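Local coordinates for protein (S)-imine reductase (Streptomyces sp. GF3546, PDB 4OQY) that catalyses the S-selective reduction of imines to amines, probably with NADPH as the hydride donor, at residues B[68-73]-B[89-94]; B[95-100]-B[164-169]; B[4-9]-B[62-67]; B[118-123]-B[130-135]. All coordinates share one frame; numbering follows the deposited sequence.

Contacts 1, 3 and 4 all reach one mixed sheet of a Rossmann-type domain, and with contact 2 they illustrate how chemistry follows place in a fold. Contact 3 pairs two parallel inner strands through a regular backbone ladder, whereas contact 4 adds an antiparallel pairing in which an amide covers an aromatic ring and a water bridges two side chains. Both are buried. Contact 1, only partly buried, turns from strand to loop and exchanges no direct hydrogen bond between its segments. Contact 2, buried and apolar, leaves the sheet and joins a Rossmann helix to the long helix 163-192. Contacts 1, 2 and 4 touch the second subunit; contact 3 does not.

Contact 1: B[68-73]-B[89-94]; sequences TDYDAV and IANLSS
Asn91 closes strand 88-91 by laying its amide over one face of the Tyr70 ring, with ND2 offset toward the rim and 3.1 Å from Tyr70 CZ. Amide and ring planes are only 20° apart. Its CG lies anti to the backbone N (chi1 -170°), which carries the amide out toward helix 70-77, and OD1 is turned back to its own loop. There it accepts twice, from Ser93 N at 3.1 Å, which makes an Asx turn, and from Ser93 OG at 3.0 Å in the carbonyl plane. A leucine here would probably leave both Ser93 donors without their acceptor and take the flat cover off the tyrosine. Ser93 OG, which also accepts from Leu67 N, packs 3.5 Å from Val73 CG2, while the Ser93 carbonyl O meets the ring edge, 3.4 Å from Tyr70 CE1. One water accepts from Tyr70 OH at 2.6 Å and donates to the carbonyls of Asn91 and Ser93, so both sides share it. At Ser94, a residue that binds NADPH as Thr68 does, the carbonyl O lies 3.6 Å from Asp69 CA, buried and with no polar partner in the model; Ser94 OG bonds to His243 of the second subunit. Asp69 caps helix 70-77 by accepting from Ala72 N. The whole belongs to the beta-alpha-beta unit of strand 62-65, helix 70-77 and strand 88-91, with Tyr70 packed against helix 97-109 and strand 113-119.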
loop_
_atom_site.group_PDB
_atom_site.type_symbol
_atom_site.label_atom_id
_atom_site.label_comp_id
_atom_site.label_asym_id
_atom_site.label_seq_id
_atom_site.Cartn_x
_atom_site.Cartn_y
_atom_site.Cartn_z
ATOM N N THR B 68 16.154 -15.983 12.689
ATOM C CA THR B 68 16.091 -15.065 11.553
ATOM C C THR B 68 15.590 -15.729 10.262
ATOM O O THR B 68 14.859 -15.116 9.486
ATOM C CB THR B 68 17.447 -14.369 11.303
ATOM O OG1 THR B 68 17.968 -13.898 12.544
ATOM C CG2 THR B 68 17.269 -13.167 10.395
ATOM N N ASP B 69 15.989 -16.974 10.033
ATOM C CA ASP B 69 15.590 -17.698 8.823
ATOM C C ASP B 69 15.885 -19.186 8.984
ATOM O O ASP B 69 16.405 -19.590 10.004
ATOM C CB ASP B 69 16.280 -17.125 7.571
ATOM C CG ASP B 69 17.801 -17.167 7.645
ATOM O OD1 ASP B 69 18.383 -17.998 8.373
ATOM O OD2 ASP B 69 18.425 -16.351 6.943
ATOM N N TYR B 70 15.561 -20.004 7.986
ATOM C CA TYR B 70 15.767 -21.434 8.138
ATOM C C TYR B 70 17.218 -21.848 8.200
ATOM O O TYR B 70 17.526 -22.827 8.843
ATOM C CB TYR B 70 14.997 -22.221 7.079
ATOM C CG TYR B 70 13.540 -22.380 7.442
ATOM C CD1 TYR B 70 12.844 -21.396 8.177
ATOM C CD2 TYR B 70 12.850 -23.506 7.071
ATOM C CE1 TYR B 70 11.508 -21.554 8.502
ATOM C CE2 TYR B 70 11.515 -23.675 7.410
ATOM C CZ TYR B 70 10.842 -22.702 8.098
ATOM O OH TYR B 70 9.515 -22.918 8.410
ATOM N N ASP B 71 18.115 -21.085 7.587
ATOM C CA ASP B 71 19.541 -21.320 7.769
ATOM C C ASP B 71 19.962 -21.307 9.224
ATOM O O ASP B 71 20.754 -22.147 9.642
ATOM C CB ASP B 71 20.395 -20.280 7.024
ATOM C CG ASP B 71 20.451 -20.503 5.505
ATOM O OD1 ASP B 71 20.164 -21.598 4.973
ATOM O OD2 ASP B 71 20.810 -19.532 4.821
ATOM N N ALA B 72 19.437 -20.339 9.988
ATOM C CA ALA B 72 19.687 -20.238 11.425
ATOM C C ALA B 72 19.100 -21.417 12.188
ATOM O O ALA B 72 19.715 -21.954 13.104
ATOM C CB ALA B 72 19.086 -18.951 11.969
ATOM N N VAL B 73 17.906 -21.824 11.781
ATOM C CA VAL B 73 17.266 -23.010 12.306
ATOM C C VAL B 73 18.136 -24.271 12.113
ATOM O O VAL B 73 18.392 -24.999 13.069
ATOM C CB VAL B 73 15.895 -23.218 11.645
ATOM C CG1 VAL B 73 15.313 -24.577 12.014
ATOM C CG2 VAL B 73 14.940 -22.104 12.043
ATOM N N ILE B 89 8.132 -29.087 16.769
ATOM C CA ILE B 89 8.776 -27.826 16.476
ATOM C C ILE B 89 7.762 -26.842 15.919
ATOM O O ILE B 89 7.216 -27.050 14.840
ATOM C CB ILE B 89 9.885 -28.033 15.453
ATOM C CG1 ILE B 89 10.894 -29.032 16.005
ATOM C CG2 ILE B 89 10.565 -26.708 15.144
ATOM C CD1 ILE B 89 11.812 -29.583 14.951
ATOM N N ALA B 90 7.497 -25.788 16.669
ATOM C CA ALA B 90 6.672 -24.683 16.207
ATOM C C ALA B 90 7.641 -23.642 15.672
ATOM O O ALA B 90 8.188 -22.835 16.422
ATOM C CB ALA B 90 5.833 -24.141 17.353
ATOM N N ASN B 91 7.934 -23.758 14.376
ATOM C CA ASN B 91 8.905 -22.907 13.716
ATOM C C ASN B 91 8.279 -21.586 13.262
ATOM O O ASN B 91 7.567 -21.548 12.264
ATOM C CB ASN B 91 9.481 -23.649 12.527
ATOM C CG ASN B 91 10.663 -22.940 11.935
ATOM O OD1 ASN B 91 10.955 -21.804 12.286
ATOM N ND2 ASN B 91 11.366 -23.617 11.051
ATOM N N LEU B 92 8.527 -20.521 14.041
ATOM C CA LEU B 92 7.964 -19.197 13.796
ATOM C C LEU B 92 8.973 -18.286 13.104
ATOM O O LEU B 92 8.791 -17.071 13.071
ATOM C CB LEU B 92 7.466 -18.559 15.120
ATOM C CG LEU B 92 6.503 -19.336 16.042
ATOM C CD1 LEU B 92 5.713 -18.397 16.942
ATOM C CD2 LEU B 92 5.554 -20.278 15.346
ATOM N N SER B 93 10.014 -18.877 12.514
ATOM C CA SER B 93 11.003 -18.136 11.738
ATOM C C SER B 93 10.478 -17.883 10.297
ATOM O O SER B 93 9.969 -18.812 9.690
ATOM C CB SER B 93 12.320 -18.947 11.650
ATOM O OG SER B 93 12.776 -19.476 12.897
ATOM N N SER B 94 10.645 -16.676 9.737
ATOM C CA SER B 94 10.263 -16.356 8.319
ATOM C C SER B 94 11.101 -17.081 7.298
ATOM O O SER B 94 12.315 -17.033 7.372
ATOM C CB SER B 94 10.412 -14.835 8.001
ATOM O OG SER B 94 10.529 -14.561 6.562
HETATM O O HOH W 1 8.171 -21.058 9.608
#

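Contact 2: B[95-100]-B[164-169]; sequences DTPDKA and LAAMYY
Apolar packing of one helix start against the flank of another joins Pro97 and Ala166, whose CA atoms are 5.0 Å apart, deep between the nucleotide-binding part of the chain and the long helix 163-192. No hydrogen bond crosses the contact. The Ala166 methyl points at the start of helix 97-109, its CB meeting Asp95 O at 3.6 Å just before the helix and Ala100 CB at 4.2 Å within it. Such a short side chain lets the two backbones come close. Pro97 lies beside it and reaches along helix 163-192, its CG 3.7 Å from Met167 N and 3.9 Å from Met167 CB. Only the root of the methionine takes part: CG stands anti to the backbone N (chi1 -178°), and bends further out lead the thioether away, toward Val195 of the second subunit. As in relatives with the same two-domain plan, a long helix runs from the Rossmann domain into the helical C-terminal domain, and here its early turns rest on the Rossmann helix that follows strand 88-91. That helix begins with a well-formed N-cap, Thr96 OG1 accepting from Lys99 N at 3.0 Å. Proline, with no N-H to satisfy, fits the first helical position. Asp95 OD1 uses its anti lone pair to take Thr96 N at 2.8 Å, while OD2 takes Tyr70 N, so both carboxylate oxygens are used. Pro97 also packs on Thr247 of the second subunit, and Tyr168 meets Tyr203 of that subunit edge-to-face.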
loop_
_atom_site.group_PDB
_atom_site.type_symbol
_atom_site.label_atom_id
_atom_site.label_comp_id
_atom_site.label_asym_id
_atom_site.label_seq_id
_atom_site.Cartn_x
_atom_site.Cartn_y
_atom_site.Cartn_z
ATOM N N ASP B 95 10.451 -17.732 6.333
ATOM C CA ASP B 95 11.130 -18.199 5.153
ATOM C C ASP B 95 10.077 -18.662 4.146
ATOM O O ASP B 95 8.876 -18.483 4.357
ATOM C CB ASP B 95 12.150 -19.303 5.510
ATOM C CG ASP B 95 13.424 -19.211 4.695
ATOM O OD1 ASP B 95 13.310 -18.987 3.469
ATOM O OD2 ASP B 95 14.529 -19.395 5.281
ATOM N N THR B 96 10.528 -19.232 3.039
ATOM C CA THR B 96 9.649 -19.478 1.925
ATOM C C THR B 96 8.825 -20.725 2.156
ATOM O O THR B 96 9.233 -21.592 2.918
ATOM C CB THR B 96 10.435 -19.685 0.624
ATOM O OG1 THR B 96 11.148 -20.928 0.696
ATOM C CG2 THR B 96 11.390 -18.531 0.397
ATOM N N PRO B 97 7.670 -20.814 1.480
ATOM C CA PRO B 97 6.862 -22.016 1.537
ATOM C C PRO B 97 7.678 -23.263 1.197
ATOM O O PRO B 97 7.543 -24.272 1.873
ATOM C CB PRO B 97 5.755 -21.747 0.512
ATOM C CG PRO B 97 5.592 -20.271 0.538
ATOM C CD PRO B 97 6.984 -19.736 0.742
ATOM N N ASP B 98 8.523 -23.209 0.175
ATOM C CA ASP B 98 9.290 -24.398 -0.163
ATOM C C ASP B 98 10.300 -24.778 0.911
ATOM O O ASP B 98 10.507 -25.959 1.142
ATOM C CB ASP B 98 9.964 -24.261 -1.531
ATOM C CG ASP B 98 8.980 -24.402 -2.676
ATOM O OD1 ASP B 98 7.795 -24.742 -2.435
ATOM O OD2 ASP B 98 9.389 -24.163 -3.829
ATOM N N LYS B 99 10.917 -23.800 1.576
ATOM C CA LYS B 99 11.771 -24.111 2.740
ATOM C C LYS B 99 10.983 -24.762 3.875
ATOM O O LYS B 99 11.470 -25.687 4.512
ATOM C CB LYS B 99 12.516 -22.877 3.250
ATOM C CG LYS B 99 13.629 -22.414 2.325
ATOM C CD LYS B 99 14.891 -23.244 2.487
ATOM C CE LYS B 99 16.160 -22.447 2.229
ATOM N NZ LYS B 99 16.076 -21.533 1.056
ATOM N N ALA B 100 9.778 -24.256 4.148
ATOM C CA ALA B 100 8.900 -24.840 5.172
ATOM C C ALA B 100 8.581 -26.311 4.853
ATOM O O ALA B 100 8.599 -27.175 5.736
ATOM C CB ALA B 100 7.613 -24.024 5.297
ATOM N N LEU B 164 1.827 -23.617 3.726
ATOM C CA LEU B 164 0.679 -22.700 3.743
ATOM C C LEU B 164 0.850 -21.499 4.670
ATOM O O LEU B 164 0.623 -20.376 4.239
ATOM C CB LEU B 164 -0.616 -23.433 4.098
ATOM C CG LEU B 164 -1.178 -24.297 2.969
ATOM C CD1 LEU B 164 -2.217 -25.270 3.483
ATOM C CD2 LEU B 164 -1.761 -23.429 1.867
ATOM N N ALA B 165 1.273 -21.709 5.911
ATOM C CA ALA B 165 1.397 -20.568 6.844
ATOM C C ALA B 165 2.477 -19.647 6.343
ATOM O O ALA B 165 2.377 -18.439 6.501
ATOM C CB ALA B 165 1.732 -21.019 8.244
ATOM N N ALA B 166 3.520 -20.231 5.730
ATOM C CA ALA B 166 4.590 -19.415 5.191
ATOM C C ALA B 166 4.103 -18.605 3.997
ATOM O O ALA B 166 4.519 -17.472 3.828
ATOM C CB ALA B 166 5.809 -20.250 4.839
ATOM N N MET B 167 3.206 -19.172 3.194
ATOM C CA MET B 167 2.662 -18.485 2.028
ATOM C C MET B 167 1.879 -17.269 2.493
ATOM O O MET B 167 2.044 -16.183 1.954
ATOM C CB MET B 167 1.792 -19.427 1.175
ATOM C CG MET B 167 1.194 -18.836 -0.103
ATOM S SD MET B 167 -0.366 -17.950 0.102
ATOM C CE MET B 167 -1.491 -19.278 0.474
ATOM N N TYR B 168 1.016 -17.460 3.481
ATOM C CA TYR B 168 0.213 -16.342 3.961
ATOM C C TYR B 168 1.103 -15.239 4.511
ATOM O O TYR B 168 0.858 -14.063 4.261
ATOM C CB TYR B 168 -0.743 -16.778 5.048
ATOM C CG TYR B 168 -1.991 -17.471 4.595
ATOM C CD1 TYR B 168 -1.971 -18.804 4.189
ATOM C CD2 TYR B 168 -3.219 -16.808 4.603
ATOM C CE1 TYR B 168 -3.136 -19.454 3.805
ATOM C CE2 TYR B 168 -4.373 -17.441 4.205
ATOM C CZ TYR B 168 -4.341 -18.762 3.828
ATOM O OH TYR B 168 -5.511 -19.382 3.456
ATOM N N TYR B 169 2.135 -15.618 5.261
ATOM C CA TYR B 169 3.084 -14.641 5.798
ATOM C C TYR B 169 3.787 -13.873 4.686
ATOM O O TYR B 169 3.853 -12.652 4.721
ATOM C CB TYR B 169 4.128 -15.275 6.723
ATOM C CG TYR B 169 5.113 -14.274 7.280
ATOM C CD1 TYR B 169 4.794 -13.496 8.371
ATOM C CD2 TYR B 169 6.366 -14.110 6.696
ATOM C CE1 TYR B 169 5.688 -12.561 8.870
ATOM C CE2 TYR B 169 7.266 -13.189 7.188
ATOM C CZ TYR B 169 6.915 -12.421 8.284
ATOM O OH TYR B 169 7.793 -11.505 8.770
#

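Contact 3: B[4-9]-B[62-67]; sequences QSVTVI and LIVLSL
Thr7 O receives the shortest bond of this strand pair, from Val64 N at 2.8 Å, with the donor tilted 24° from the carbonyl plane. Three more rungs complete a parallel ladder: Thr7 N gives to Leu62 O at 3.0 Å, Ile9 N to Val64 O at 2.9 Å, and Ser66 N to Ile9 O at 3.1 Å. Each of these acceptors is approached nearly head-on. Val64 O has a second visitor, the CA of Val8 at 3.3 Å, a CA-H...O contact beside the N-H bond from Ile9. At the start of the pairing, a water donates to Ser5 O and accepts from Leu62 N, extending the ladder where the direct bonds end. On one face of the sheet Thr7 and Ile63 run alongside one another in the same direction. Ile63 turns its chain at chi2 (-61°), bringing CD1 to 3.7 Å from Thr7 CB, and its other branch, CG2, meets Ile9 CD1 at 3.9 Å. Leu65 continues this apolar row alongside Ile9. The other face carries Val8 and Val64, and Val64 CG2 is 3.8 Å from Val6 CG2. These are the two central strands of a Rossmann sheet; the first runs into a probable Rossmann GxGxxG turn (Gly10, Gly12, Gly15), whose Gly12 binds NADPH, and the second leads toward Leu67, which does so too. Strands 29-32 and 88-91 flank the pair, while helix 13-24 packs on Val6 and Val8 through Val19 and Phe22, and helix 70-77 packs on Leu65 through Val73 and Leu77.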
loop_
_atom_site.group_PDB
_atom_site.type_symbol
_atom_site.label_atom_id
_atom_site.label_comp_id
_atom_site.label_asym_id
_atom_site.label_seq_id
_atom_site.Cartn_x
_atom_site.Cartn_y
_atom_site.Cartn_z
ATOM N N GLN B 4 1.032 -25.671 30.207
ATOM C CA GLN B 4 2.065 -26.466 29.508
ATOM C C GLN B 4 3.400 -25.726 29.520
ATOM O O GLN B 4 3.491 -24.570 29.106
ATOM C CB GLN B 4 1.685 -26.812 28.040
ATOM C CG GLN B 4 2.318 -28.113 27.519
ATOM C CD GLN B 4 2.527 -28.232 25.985
ATOM O OE1 GLN B 4 1.974 -27.474 25.169
ATOM N NE2 GLN B 4 3.335 -29.218 25.594
ATOM N N SER B 5 4.461 -26.375 29.972
ATOM C CA SER B 5 5.744 -25.723 29.877
ATOM C C SER B 5 6.251 -25.813 28.437
ATOM O O SER B 5 5.796 -26.641 27.647
ATOM C CB SER B 5 6.729 -26.307 30.873
ATOM O OG SER B 5 6.625 -27.700 30.853
ATOM N N VAL B 6 7.195 -24.952 28.102
ATOM C CA VAL B 6 7.612 -24.776 26.704
ATOM C C VAL B 6 9.053 -24.315 26.599
ATOM O O VAL B 6 9.586 -23.739 27.526
ATOM C CB VAL B 6 6.668 -23.760 26.022
ATOM C CG1 VAL B 6 6.681 -22.438 26.757
ATOM C CG2 VAL B 6 7.003 -23.557 24.553
ATOM N N THR B 7 9.702 -24.641 25.483
ATOM C CA THR B 7 11.042 -24.177 25.227
ATOM C C THR B 7 10.966 -23.123 24.131
ATOM O O THR B 7 10.206 -23.279 23.163
ATOM C CB THR B 7 11.959 -25.350 24.804
ATOM O OG1 THR B 7 12.202 -26.190 25.938
ATOM C CG2 THR B 7 13.287 -24.855 24.255
ATOM N N VAL B 8 11.735 -22.054 24.297
ATOM C CA VAL B 8 11.902 -21.044 23.282
ATOM C C VAL B 8 13.405 -20.947 22.960
ATOM O O VAL B 8 14.235 -20.682 23.837
ATOM C CB VAL B 8 11.344 -19.666 23.707
ATOM C CG1 VAL B 8 11.582 -18.621 22.614
ATOM C CG2 VAL B 8 9.849 -19.762 24.027
ATOM N N ILE B 9 13.725 -21.150 21.692
ATOM C CA ILE B 9 15.092 -20.995 21.165
ATOM C C ILE B 9 15.159 -19.758 20.257
ATOM O O ILE B 9 14.386 -19.647 19.297
ATOM C CB ILE B 9 15.497 -22.262 20.386
ATOM C CG1 ILE B 9 15.656 -23.443 21.357
ATOM C CG2 ILE B 9 16.792 -22.060 19.588
ATOM C CD1 ILE B 9 15.884 -24.771 20.640
ATOM N N LEU B 62 7.219 -29.241 23.336
ATOM C CA LEU B 62 6.966 -28.109 22.449
ATOM C C LEU B 62 8.122 -27.131 22.420
ATOM O O LEU B 62 8.453 -26.497 23.433
ATOM C CB LEU B 62 5.716 -27.348 22.855
ATOM C CG LEU B 62 5.312 -26.254 21.872
ATOM C CD1 LEU B 62 4.868 -26.856 20.556
ATOM C CD2 LEU B 62 4.192 -25.419 22.453
ATOM N N ILE B 63 8.735 -27.042 21.241
ATOM C CA ILE B 63 9.904 -26.233 20.986
ATOM C C ILE B 63 9.520 -25.137 20.004
ATOM O O ILE B 63 9.244 -25.402 18.833
ATOM C CB ILE B 63 11.028 -27.080 20.329
ATOM C CG1 ILE B 63 11.247 -28.390 21.110
ATOM C CG2 ILE B 63 12.299 -26.265 20.188
ATOM C CD1 ILE B 63 11.676 -28.253 22.561
ATOM N N VAL B 64 9.536 -23.908 20.482
ATOM C CA VAL B 64 9.232 -22.740 19.682
ATOM C C VAL B 64 10.515 -22.086 19.230
ATOM O O VAL B 64 11.374 -21.720 20.052
ATOM C CB VAL B 64 8.473 -21.691 20.514
ATOM C CG1 VAL B 64 8.230 -20.427 19.690
ATOM C CG2 VAL B 64 7.167 -22.288 21.005
ATOM N N LEU B 65 10.632 -21.912 17.925
ATOM C CA LEU B 65 11.807 -21.307 17.328
ATOM C C LEU B 65 11.451 -19.939 16.809
ATOM O O LEU B 65 10.488 -19.767 16.049
ATOM C CB LEU B 65 12.322 -22.134 16.138
ATOM C CG LEU B 65 12.581 -23.632 16.302
ATOM C CD1 LEU B 65 13.062 -24.180 14.972
ATOM C CD2 LEU B 65 13.576 -23.982 17.392
ATOM N N SER B 66 12.244 -18.966 17.227
ATOM C CA SER B 66 12.112 -17.604 16.755
ATOM C C SER B 66 13.473 -17.140 16.282
ATOM O O SER B 66 14.212 -16.491 17.029
ATOM C CB SER B 66 11.633 -16.708 17.888
ATOM O OG SER B 66 11.290 -15.454 17.360
ATOM N N LEU B 67 13.815 -17.509 15.053
ATOM C CA LEU B 67 15.150 -17.260 14.497
ATOM C C LEU B 67 15.037 -16.489 13.193
ATOM O O LEU B 67 13.955 -16.330 12.652
ATOM C CB LEU B 67 15.885 -18.583 14.295
ATOM C CG LEU B 67 16.156 -19.334 15.610
ATOM C CD1 LEU B 67 16.429 -20.807 15.386
ATOM C CD2 LEU B 67 17.295 -18.702 16.398
HETATM O O HOH W 2 5.956 -28.873 25.875
#

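Contact 4: B[118-123]-B[130-135]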
loop_
_atom_site.group_PDB
_atom_site.type_symbol
_atom_site.label_atom_id
_atom_site.label_comp_id
_atom_site.label_asym_id
_atom_site.label_seq_id
_atom_site.Cartn_x
_atom_site.Cartn_y
_atom_site.Cartn_z
ATOM N N GLY B 118 3.456 -18.258 10.938
ATOM C CA GLY B 118 3.734 -16.934 10.356
ATOM C C GLY B 118 3.153 -15.825 11.246
ATOM O O GLY B 118 1.945 -15.577 11.219
ATOM N N VAL B 119 4.011 -15.197 12.044
ATOM C CA VAL B 119 3.567 -14.205 13.047
ATOM C C VAL B 119 3.228 -12.923 12.304
ATOM O O VAL B 119 4.001 -12.466 11.468
ATOM C CB VAL B 119 4.635 -13.971 14.139
ATOM C CG1 VAL B 119 4.174 -12.912 15.147
ATOM C CG2 VAL B 119 4.942 -15.288 14.851
ATOM N N GLN B 120 2.055 -12.368 12.567
ATOM C CA GLN B 120 1.570 -11.256 11.758
ATOM C C GLN B 120 1.918 -9.894 12.319
ATOM O O GLN B 120 1.627 -8.886 11.668
ATOM C CB GLN B 120 0.056 -11.335 11.596
ATOM C CG GLN B 120 -0.404 -12.566 10.850
ATOM C CD GLN B 120 -1.853 -12.850 11.108
ATOM O OE1 GLN B 120 -2.641 -11.929 11.343
ATOM N NE2 GLN B 120 -2.223 -14.120 11.084
ATOM N N VAL B 121 2.535 -9.869 13.499
ATOM C CA VAL B 121 2.745 -8.656 14.247
ATOM C C VAL B 121 4.182 -8.542 14.733
ATOM O O VAL B 121 4.854 -9.541 14.930
ATOM C CB VAL B 121 1.835 -8.607 15.491
ATOM C CG1 VAL B 121 0.367 -8.565 15.092
ATOM C CG2 VAL B 121 2.100 -9.795 16.407
ATOM N N PRO B 122 4.640 -7.304 14.985
ATOM C CA PRO B 122 5.936 -7.103 15.635
ATOM C C PRO B 122 5.901 -7.431 17.151
ATOM O O PRO B 122 4.818 -7.528 17.766
ATOM C CB PRO B 122 6.187 -5.606 15.422
ATOM C CG PRO B 122 4.822 -5.026 15.477
ATOM C CD PRO B 122 3.951 -6.022 14.749
ATOM N N PRO B 123 7.086 -7.582 17.761
ATOM C CA PRO B 123 7.168 -8.063 19.135
ATOM C C PRO B 123 6.300 -7.366 20.184
ATOM O O PRO B 123 5.757 -8.061 21.031
ATOM C CB PRO B 123 8.644 -7.893 19.475
ATOM C CG PRO B 123 9.322 -8.064 18.169
ATOM C CD PRO B 123 8.429 -7.394 17.177
ATOM N N GLU B 130 -5.661 -8.565 19.693
ATOM C CA GLU B 130 -5.887 -8.480 18.259
ATOM C C GLU B 130 -4.741 -9.120 17.425
ATOM O O GLU B 130 -4.782 -9.124 16.200
ATOM C CB GLU B 130 -6.237 -7.031 17.868
ATOM C CG GLU B 130 -7.676 -6.629 18.262
ATOM C CD GLU B 130 -7.873 -5.182 18.763
ATOM O OE1 GLU B 130 -7.659 -4.248 17.959
ATOM O OE2 GLU B 130 -8.302 -4.967 19.940
ATOM N N SER B 131 -3.759 -9.720 18.093
ATOM C CA SER B 131 -2.635 -10.342 17.405
ATOM C C SER B 131 -2.963 -11.732 16.911
ATOM O O SER B 131 -3.686 -12.475 17.565
ATOM C CB SER B 131 -1.448 -10.414 18.336
ATOM O OG SER B 131 -1.129 -9.089 18.623
ATOM N N SER B 132 -2.388 -12.085 15.762
ATOM C CA SER B 132 -2.637 -13.401 15.175
ATOM C C SER B 132 -1.392 -13.951 14.469
ATOM O O SER B 132 -0.479 -13.196 14.131
ATOM C CB SER B 132 -3.838 -13.327 14.234
ATOM O OG SER B 132 -4.267 -14.624 13.868
ATOM N N THR B 133 -1.355 -15.279 14.370
ATOM C CA THR B 133 -0.302 -16.027 13.716
ATOM C C THR B 133 -0.972 -17.073 12.828
ATOM O O THR B 133 -1.880 -17.791 13.261
ATOM C CB THR B 133 0.621 -16.726 14.749
ATOM O OG1 THR B 133 1.281 -15.739 15.555
ATOM C CG2 THR B 133 1.695 -17.614 14.078
ATOM N N TYR B 134 -0.517 -17.153 11.588
ATOM C CA TYR B 134 -0.886 -18.259 10.682
ATOM C C TYR B 134 -0.184 -19.541 11.089
ATOM O O TYR B 134 1.017 -19.520 11.343
ATOM C CB TYR B 134 -0.459 -17.945 9.258
ATOM C CG TYR B 134 -0.972 -16.639 8.710
ATOM C CD1 TYR B 134 -2.305 -16.483 8.400
ATOM C CD2 TYR B 134 -0.113 -15.583 8.458
ATOM C CE1 TYR B 134 -2.775 -15.307 7.866
ATOM C CE2 TYR B 134 -0.585 -14.380 7.955
ATOM C CZ TYR B 134 -1.910 -14.262 7.654
ATOM O OH TYR B 134 -2.409 -13.103 7.139
ATOM N N TYR B 135 -0.909 -20.662 11.102
ATOM C CA TYR B 135 -0.310 -21.963 11.400
ATOM C C TYR B 135 -0.674 -22.960 10.325
ATOM O O TYR B 135 -1.782 -22.918 9.784
ATOM C CB TYR B 135 -0.760 -22.501 12.765
ATOM C CG TYR B 135 -0.050 -21.836 13.907
ATOM C CD1 TYR B 135 1.262 -22.165 14.222
ATOM C CD2 TYR B 135 -0.683 -20.841 14.659
ATOM C CE1 TYR B 135 1.916 -21.534 15.264
ATOM C CE2 TYR B 135 -0.026 -20.201 15.679
ATOM C CZ TYR B 135 1.262 -20.548 15.992
ATOM O OH TYR B 135 1.894 -19.889 17.024
HETATM O O HOH W 3 -5.148 -14.800 11.256
HETATM O O HOH W 4 -2.489 -9.953 13.606
#
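Over one face of the Tyr134 ring sits the amide of Gln120, with NE2 3.3 Å above the ring plane and over its centre, the two planes 32° apart. The ring of Tyr168 meets Tyr134 as well. The Tyr135 ring has Thr133 CG2 over one of its faces. This is a beta hairpin at which the mixed sheet reverses direction: strands 132-136 and 154-157 run antiparallel to the Rossmann strands before them. Gly118 and Tyr134 form its hydrogen-bonded pair: Gly118 N gives to Tyr134 O at 2.8 Å, and Tyr134 N returns to Gly118 O at 2.9 Å, from well above the carbonyl plane. Beyond the strand end Gln120 N still bonds to Ser132 O at 3.1 Å. The glutamine CG, anti to its carbonyl carbon (chi1 -63°), starts the side chain back across the neighbouring strand, where CG lies 3.4 Å from Tyr134 CE2. An alanine in place of Tyr134 would remove the surface on which this amide lies and is likely to leave it held mainly by waters. Val119 CG2 touches Thr133 OG1, a hydroxyl bonded to Thr153. One water accepts from Gln120 NE2 at 3.0 Å and lies 2.8 Å from Ser132 OG, which also bonds to Asn154.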